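Local atomic coordinates of DR2417 (PDB entry 4XWW), a protein that probably degrades RNA from the 5' end as a metal-dependent exonuclease, with possible endonuclease activity, and contributes to the maturation of rRNA. Residues D88-G91 with G92-Y95; V453-G457 with L458-D462; G461-D465 with D466-D470. One frame throughout, in Å; residues are numbered along the deposited sequence.

Interaction 1 (D88-G91 with G92-Y95); sequences DHIG and GLPY. With ZN (zinc ion), chain F; nucleotides of chain C.
At the end of the HxHxDH metal-binding motif the chain folds into a type I beta turn, in which Leu-93 N donates to Ile-90 O at 3.2 Å. The bond is nearly straight at hydrogen (164°), but the donor stands 55° above the carbonyl plane. With CG anti to the carbonyl carbon (chi1 -65°), the Leu-93 side chain folds back over Ile-90 O, CG lying 3.3 Å from that oxygen and CD1 3.8 Å from Ile-90 CB. Gly-91 O faces the next turn of chain: Pro-94 CD lies 3.6 Å from it, and the Tyr-95 ring meets it with its edge, near the ring plane.

Upstream, Asp-88 and His-89 point away from the turn to one zinc ion, through Asp-88 OD2 and His-89 NE2, joined by His-403. A water 2.0 Å from the zinc donates to OP2 of U3 in the RNA, 2.8 Å away. With NE2 on the zinc and ND1 bonded to Asp-47 OD2, the His-89 ring is held at two points, which restricts its rotation. Ile-90 and Pro-94 pack on helix 109-122. A turn leading directly out of zinc ligands beside the RNA phosphate belongs to the dinuclear active site of the metallo-beta-lactamase fold.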
loop_
_atom_site.group_PDB
_atom_site.type_symbol
_atom_site.label_atom_id
_atom_site.label_comp_id
_atom_site.label_asym_id
_atom_site.label_seq_id
_atom_site.Cartn_x
_atom_site.Cartn_y
_atom_site.Cartn_z
ATOM N N ASP A 88 -4.570 16.831 -10.357
ATOM C CA ASP A 88 -3.192 16.668 -10.835
ATOM C C ASP A 88 -2.927 17.458 -12.118
ATOM O O ASP A 88 -1.853 17.335 -12.718
ATOM C CB ASP A 88 -2.847 15.186 -11.046
ATOM C CG ASP A 88 -3.599 14.563 -12.187
ATOM O OD1 ASP A 88 -4.816 14.813 -12.298
ATOM O OD2 ASP A 88 -2.966 13.801 -12.950
ATOM N N HIS A 89 -3.885 18.306 -12.515
ATOM C CA HIS A 89 -3.630 19.266 -13.583
ATOM C C HIS A 89 -3.875 20.718 -13.180
ATOM O O HIS A 89 -3.311 21.606 -13.798
ATOM C CB HIS A 89 -4.463 18.906 -14.820
ATOM C CG HIS A 89 -4.142 17.542 -15.353
ATOM N ND1 HIS A 89 -3.359 17.352 -16.475
ATOM C CD2 HIS A 89 -4.435 16.308 -14.884
ATOM C CE1 HIS A 89 -3.227 16.056 -16.692
ATOM N NE2 HIS A 89 -3.869 15.401 -15.743
ATOM N N ILE A 90 -4.674 20.970 -12.142
ATOM C CA ILE A 90 -4.881 22.356 -11.718
ATOM C C ILE A 90 -4.535 22.670 -10.268
ATOM O O ILE A 90 -4.557 23.831 -9.869
ATOM C CB ILE A 90 -6.343 22.810 -11.948
ATOM C CG1 ILE A 90 -7.326 21.959 -11.152
ATOM C CG2 ILE A 90 -6.680 22.696 -13.424
ATOM C CD1 ILE A 90 -8.659 22.627 -10.941
ATOM N N GLY A 91 -4.205 21.649 -9.484
ATOM C CA GLY A 91 -4.030 21.844 -8.054
ATOM C C GLY A 91 -2.855 22.693 -7.613
ATOM O O GLY A 91 -2.854 23.223 -6.500
ATOM N N GLY A 92 -1.855 22.822 -8.475
ATOM C CA GLY A 92 -0.710 23.662 -8.177
ATOM C C GLY A 92 -0.835 25.117 -8.602
ATOM O O GLY A 92 0.029 25.923 -8.300
ATOM N N LEU A 93 -1.906 25.462 -9.310
ATOM C CA LEU A 93 -2.025 26.811 -9.870
ATOM C C LEU A 93 -2.025 27.964 -8.836
ATOM O O LEU A 93 -1.415 29.004 -9.090
ATOM C CB LEU A 93 -3.274 26.884 -10.763
ATOM C CG LEU A 93 -3.158 25.970 -11.991
ATOM C CD1 LEU A 93 -4.430 25.923 -12.816
ATOM C CD2 LEU A 93 -1.973 26.388 -12.875
ATOM N N PRO A 94 -2.678 27.790 -7.666
ATOM C CA PRO A 94 -2.581 28.848 -6.650
ATOM C C PRO A 94 -1.138 29.172 -6.266
ATOM O O PRO A 94 -0.761 30.337 -6.134
ATOM C CB PRO A 94 -3.325 28.246 -5.450
ATOM C CG PRO A 94 -4.268 27.289 -6.044
ATOM C CD PRO A 94 -3.574 26.701 -7.226
ATOM N N TYR A 95 -0.334 28.128 -6.112
ATOM C CA TYR A 95 1.072 28.281 -5.751
ATOM C C TYR A 95 1.908 28.846 -6.897
ATOM O O TYR A 95 2.750 29.720 -6.687
ATOM C CB TYR A 95 1.628 26.933 -5.290
ATOM C CG TYR A 95 0.774 26.317 -4.203
ATOM C CD1 TYR A 95 -0.301 25.492 -4.521
ATOM C CD2 TYR A 95 1.015 26.597 -2.860
ATOM C CE1 TYR A 95 -1.095 24.940 -3.527
ATOM C CE2 TYR A 95 0.224 26.050 -1.864
ATOM C CZ TYR A 95 -0.827 25.222 -2.204
ATOM O OH TYR A 95 -1.617 24.671 -1.220
HETATM ZN ZN ZN F . -4.062 13.444 -14.832
ATOM P P U C 3 -6.634 11.009 -12.348
ATOM O OP1 U C 3 -7.392 10.405 -13.468
ATOM O OP2 U C 3 -5.483 11.896 -12.633
ATOM O "O5'" U C 3 -7.676 11.779 -11.426
ATOM C "C5'" U C 3 -8.763 11.072 -10.810
ATOM C "C4'" U C 3 -8.928 11.534 -9.386
ATOM O "O4'" U C 3 -8.040 10.770 -8.524
ATOM C "C3'" U C 3 -8.602 13.006 -9.145
ATOM O "O3'" U C 3 -9.579 13.581 -8.294
ATOM C "C2'" U C 3 -7.240 12.959 -8.461
ATOM O "O2'" U C 3 -7.001 14.052 -7.596
ATOM C "C1'" U C 3 -7.342 11.654 -7.677
ATOM N N1 U C 3 -6.035 11.066 -7.362
ATOM C C2 U C 3 -5.796 10.692 -6.055
ATOM O O2 U C 3 -6.625 10.814 -5.170
ATOM N N3 U C 3 -4.552 10.163 -5.826
ATOM C C4 U C 3 -3.541 9.976 -6.744
ATOM O O4 U C 3 -2.472 9.484 -6.379
ATOM C C5 U C 3 -3.864 10.394 -8.073
ATOM C C6 U C 3 -5.068 10.917 -8.329
HETATM O O HOH W 1 -5.924 12.750 -15.213
#

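Interaction 2 (V453-G457 with L458-D462); sequences VYVDG and LGVGD. With MN (manganese (II) ion), chain G.
The flat groups that meet between Asp-456 and Gly-459 are peptide carbonyls, and each receives its donor differently. Asp-456 N approaches Gly-459 O in the carbonyl plane at 2.9 Å. Gly-459 N comes to Asp-456 O from above the plane, 51° out of it, and this bond is longer and more bent. The difference is consistent with the tight two-residue type II' turn, where Gly-457 takes a positive phi (70°) and Leu-458 projects outward. Beyond the turn, Gly-461 N reaches Tyr-454 O almost head-on along the C=O axis, at 2.8 Å. The Tyr-454 ring leads away from the second strand to pack on Ile-60 and Ile-63, its OH bonded to Asp-465 OD1.

On one face of the hairpin, Val-455 and Val-460 form a non-hydrogen-bonded pair, lying side by side with CG2 4.1 Å from CG2; Val-453 CG1 continues this apolar surface, 3.9 Å from Val-460 CG1. Between the strands, Val-455 CA makes a CA-H...O contact with Gly-459 O at 3.4 Å. The other face carries Asp-456. Its CG is anti to the backbone N (chi1 -162°), which sends the carboxylate off the sheet, where Asp-456 OD1 binds the manganese ion at 2.2 Å. Gly-59 O is a second ligand, while Asp-456 OD2 forms a salt bridge with Arg-471. Water 2 sits between Tyr-454 O, 2.8 Å away, and Asp-462 OD1.

Strand 62-65 pairs with the far edge of strand 452-456. Arg-549 of the second subunit bonds to Asp-456 O and forms a salt bridge with Asp-462 OD2, tying the hairpin to the dimer interface. This is a type II' beta hairpin that completes a small three-stranded antiparallel sheet and contributes one ligand, Asp-456 OD1, to a manganese site.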
loop_
_atom_site.group_PDB
_atom_site.type_symbol
_atom_site.label_atom_id
_atom_site.label_comp_id
_atom_site.label_asym_id
_atom_site.label_seq_id
_atom_site.Cartn_x
_atom_site.Cartn_y
_atom_site.Cartn_z
ATOM N N VAL A 453 8.112 20.373 -4.550
ATOM C CA VAL A 453 8.045 21.290 -3.418
ATOM C C VAL A 453 6.919 20.808 -2.507
ATOM O O VAL A 453 5.787 20.647 -2.963
ATOM C CB VAL A 453 7.773 22.738 -3.845
ATOM C CG1 VAL A 453 7.701 23.649 -2.616
ATOM C CG2 VAL A 453 8.849 23.241 -4.812
ATOM N N TYR A 454 7.228 20.536 -1.238
ATOM C CA TYR A 454 6.212 20.015 -0.331
ATOM C C TYR A 454 5.378 21.110 0.315
ATOM O O TYR A 454 5.887 22.160 0.692
ATOM C CB TYR A 454 6.851 19.161 0.770
ATOM C CG TYR A 454 7.704 18.034 0.238
ATOM C CD1 TYR A 454 7.326 17.326 -0.893
ATOM C CD2 TYR A 454 8.894 17.688 0.858
ATOM C CE1 TYR A 454 8.102 16.296 -1.389
ATOM C CE2 TYR A 454 9.674 16.660 0.375
ATOM C CZ TYR A 454 9.276 15.968 -0.750
ATOM O OH TYR A 454 10.062 14.946 -1.229
ATOM N N VAL A 455 4.084 20.843 0.433
ATOM C CA VAL A 455 3.175 21.695 1.187
ATOM C C VAL A 455 2.720 20.947 2.441
ATOM O O VAL A 455 2.226 19.827 2.361
ATOM C CB VAL A 455 1.953 22.100 0.349
ATOM C CG1 VAL A 455 1.006 22.966 1.166
ATOM C CG2 VAL A 455 2.400 22.843 -0.905
ATOM N N ASP A 456 2.909 21.576 3.592
ATOM C CA ASP A 456 2.569 20.972 4.876
ATOM C C ASP A 456 1.947 22.050 5.742
ATOM O O ASP A 456 2.646 22.910 6.256
ATOM C CB ASP A 456 3.813 20.397 5.541
ATOM C CG ASP A 456 3.488 19.390 6.633
ATOM O OD1 ASP A 456 2.307 19.259 7.013
ATOM O OD2 ASP A 456 4.434 18.753 7.123
ATOM N N GLY A 457 0.627 22.024 5.870
ATOM C CA GLY A 457 -0.069 23.098 6.548
ATOM C C GLY A 457 -0.014 24.356 5.702
ATOM O O GLY A 457 -0.385 24.345 4.529
ATOM N N LEU A 458 0.459 25.442 6.299
ATOM C CA LEU A 458 0.598 26.708 5.593
ATOM C C LEU A 458 1.973 26.817 4.951
ATOM O O LEU A 458 2.213 27.684 4.105
ATOM C CB LEU A 458 0.373 27.876 6.553
ATOM C CG LEU A 458 -0.997 27.978 7.215
ATOM C CD1 LEU A 458 -0.925 28.933 8.394
ATOM C CD2 LEU A 458 -2.034 28.445 6.203
ATOM N N GLY A 459 2.876 25.937 5.368
ATOM C CA GLY A 459 4.243 25.957 4.895
ATOM C C GLY A 459 4.392 25.402 3.491
ATOM O O GLY A 459 3.911 24.312 3.175
ATOM N N VAL A 460 5.056 26.175 2.640
ATOM C CA VAL A 460 5.384 25.746 1.294
ATOM C C VAL A 460 6.894 25.717 1.159
ATOM O O VAL A 460 7.546 26.765 1.233
ATOM C CB VAL A 460 4.787 26.680 0.227
ATOM C CG1 VAL A 460 5.267 26.265 -1.156
ATOM C CG2 VAL A 460 3.262 26.659 0.288
ATOM N N GLY A 461 7.449 24.521 0.984
ATOM C CA GLY A 461 8.887 24.365 0.859
ATOM C C GLY A 461 9.662 24.428 2.165
ATOM O O GLY A 461 10.888 24.334 2.156
ATOM N N ASP A 462 8.973 24.605 3.289
ATOM C CA ASP A 462 9.668 24.601 4.580
ATOM C C ASP A 462 9.887 23.176 5.098
ATOM O O ASP A 462 10.707 22.945 5.980
ATOM C CB ASP A 462 8.914 25.440 5.616
ATOM C CG ASP A 462 7.557 24.873 5.958
ATOM O OD1 ASP A 462 6.977 24.150 5.123
ATOM O OD2 ASP A 462 7.066 25.163 7.073
HETATM MN MN MN G . 0.917 17.960 8.097
HETATM O O HOH W 2 6.423 22.339 3.423
#

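Interaction 3 (G461-D465 with D466-D470); sequences GDVND and DVLLD
Val-463 makes the close-packed side of this helix start: its CG1 touches both Val-467 CG1, 3.9 Å away, and Leu-468 CD2, 3.8 Å away, crossing both side chains at about a right angle. Ile-60 extends this apolar cluster.

Next to it lies the polar cap. Asn-464 has CG between its backbone N and carbonyl carbon (chi1 65°), which swings OD1 over the helix end. There Val-467 N donates to OD1 at 3.0 Å, nearly in line with the side-chain C=O, while Val-467 CG2 presses on the same oxygen at 3.2 Å. The regular helical bonds follow, Leu-468 N to Asn-464 O and Leu-469 N to Asp-465 O, both 3.0 Å. Asn-464 N is buried without a partner.

The opposite character appears at Asp-466 and Leu-469, which are exposed and touch the other segment chiefly through backbone or CB atoms. Asp-465 turns OD1 to the hydroxyl of Tyr-454; its OD2 stays well apart from Asp-466 OD1, at 7.0 Å. An asparagine N-cap, with apolar contact between the residue before it and the fourth helical residue after it, is the hydrophobic staple that opens helix 465-477.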
loop_
_atom_site.group_PDB
_atom_site.type_symbol
_atom_site.label_atom_id
_atom_site.label_comp_id
_atom_site.label_asym_id
_atom_site.label_seq_id
_atom_site.Cartn_x
_atom_site.Cartn_y
_atom_site.Cartn_z
ATOM N N GLY A 461 7.449 24.521 0.984
ATOM C CA GLY A 461 8.887 24.365 0.859
ATOM C C GLY A 461 9.662 24.428 2.165
ATOM O O GLY A 461 10.888 24.334 2.156
ATOM N N ASP A 462 8.973 24.605 3.289
ATOM C CA ASP A 462 9.668 24.601 4.580
ATOM C C ASP A 462 9.887 23.176 5.098
ATOM O O ASP A 462 10.707 22.945 5.980
ATOM C CB ASP A 462 8.914 25.440 5.616
ATOM C CG ASP A 462 7.557 24.873 5.958
ATOM O OD1 ASP A 462 6.977 24.150 5.123
ATOM O OD2 ASP A 462 7.066 25.163 7.073
ATOM N N VAL A 463 9.165 22.216 4.539
ATOM C CA VAL A 463 9.467 20.822 4.811
ATOM C C VAL A 463 10.217 20.289 3.602
ATOM O O VAL A 463 9.740 20.396 2.468
ATOM C CB VAL A 463 8.198 19.980 5.078
ATOM C CG1 VAL A 463 8.561 18.501 5.253
ATOM C CG2 VAL A 463 7.465 20.492 6.309
ATOM N N ASN A 464 11.394 19.726 3.829
ATOM C CA ASN A 464 12.141 19.145 2.724
ATOM C C ASN A 464 12.522 17.705 3.027
ATOM O O ASN A 464 12.088 17.149 4.037
ATOM C CB ASN A 464 13.383 19.992 2.396
ATOM C CG ASN A 464 14.407 20.015 3.523
ATOM O OD1 ASN A 464 14.279 19.309 4.526
ATOM N ND2 ASN A 464 15.441 20.833 3.353
ATOM N N ASP A 465 13.328 17.104 2.160
ATOM C CA ASP A 465 13.659 15.689 2.282
ATOM C C ASP A 465 14.469 15.392 3.550
ATOM O O ASP A 465 14.341 14.319 4.139
ATOM C CB ASP A 465 14.414 15.208 1.041
ATOM C CG ASP A 465 13.482 14.850 -0.111
ATOM O OD1 ASP A 465 12.283 14.608 0.141
ATOM O OD2 ASP A 465 13.949 14.801 -1.269
ATOM N N ASP A 466 15.292 16.344 3.975
ATOM C CA ASP A 466 16.049 16.187 5.214
ATOM C C ASP A 466 15.104 16.107 6.408
ATOM O O ASP A 466 15.288 15.283 7.303
ATOM C CB ASP A 466 17.042 17.338 5.396
ATOM C CG ASP A 466 18.247 17.222 4.476
ATOM O OD1 ASP A 466 18.466 16.134 3.906
ATOM O OD2 ASP A 466 18.985 18.218 4.334
ATOM N N VAL A 467 14.090 16.965 6.410
ATOM C CA VAL A 467 13.067 16.954 7.450
ATOM C C VAL A 467 12.297 15.628 7.449
ATOM O O VAL A 467 12.024 15.050 8.509
ATOM C CB VAL A 467 12.072 18.122 7.272
ATOM C CG1 VAL A 467 10.948 18.033 8.289
ATOM C CG2 VAL A 467 12.784 19.468 7.353
ATOM N N LEU A 468 11.948 15.148 6.258
ATOM C CA LEU A 468 11.205 13.896 6.126
ATOM C C LEU A 468 11.989 12.699 6.655
ATOM O O LEU A 468 11.427 11.814 7.300
ATOM C CB LEU A 468 10.827 13.639 4.669
ATOM C CG LEU A 468 9.832 14.604 4.038
ATOM C CD1 LEU A 468 9.452 14.093 2.658
ATOM C CD2 LEU A 468 8.603 14.752 4.916
ATOM N N LEU A 469 13.283 12.669 6.349
ATOM C CA LEU A 469 14.156 11.579 6.763
ATOM C C LEU A 469 14.173 11.468 8.279
ATOM O O LEU A 469 14.161 10.369 8.837
ATOM C CB LEU A 469 15.569 11.794 6.217
ATOM C CG LEU A 469 16.668 10.786 6.559
ATOM C CD1 LEU A 469 17.711 10.781 5.458
ATOM C CD2 LEU A 469 17.330 11.104 7.897
ATOM N N ASP A 470 14.209 12.619 8.936
ATOM C CA ASP A 470 14.111 12.673 10.383
ATOM C C ASP A 470 12.773 12.088 10.828
ATOM O O ASP A 470 12.726 11.298 11.769
ATOM C CB ASP A 470 14.275 14.111 10.889
ATOM C CG ASP A 470 15.692 14.646 10.696
ATOM O OD1 ASP A 470 16.597 13.852 10.360
ATOM O OD2 ASP A 470 15.905 15.860 10.892
#

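Overall arrangement
The three contacts run from the active site towards the dimer interface. Interaction 1, which holds zinc ligands beside the RNA, has its centre about 14 Å from that of interaction 2. The two meet through Tyr-95, whose CE2 lies 3.8 Å from Val-460 CG2 and whose OH lies 3.9 Å from Val-455 CG1. Interactions 2 and 3 share Gly-461 and Asp-462, and their centres are about 10 Å apart. Tyr-454 OH probably hydrogen-bonds Asp-465 OD1 at 2.6 Å, and Val-463 CG2 packs 3.6 Å from Asp-456 OD2 beside the manganese site. Interactions 1 and 3 do not touch, their nearest atoms being about 8 Å apart; 2 and 3 both contact the second subunit.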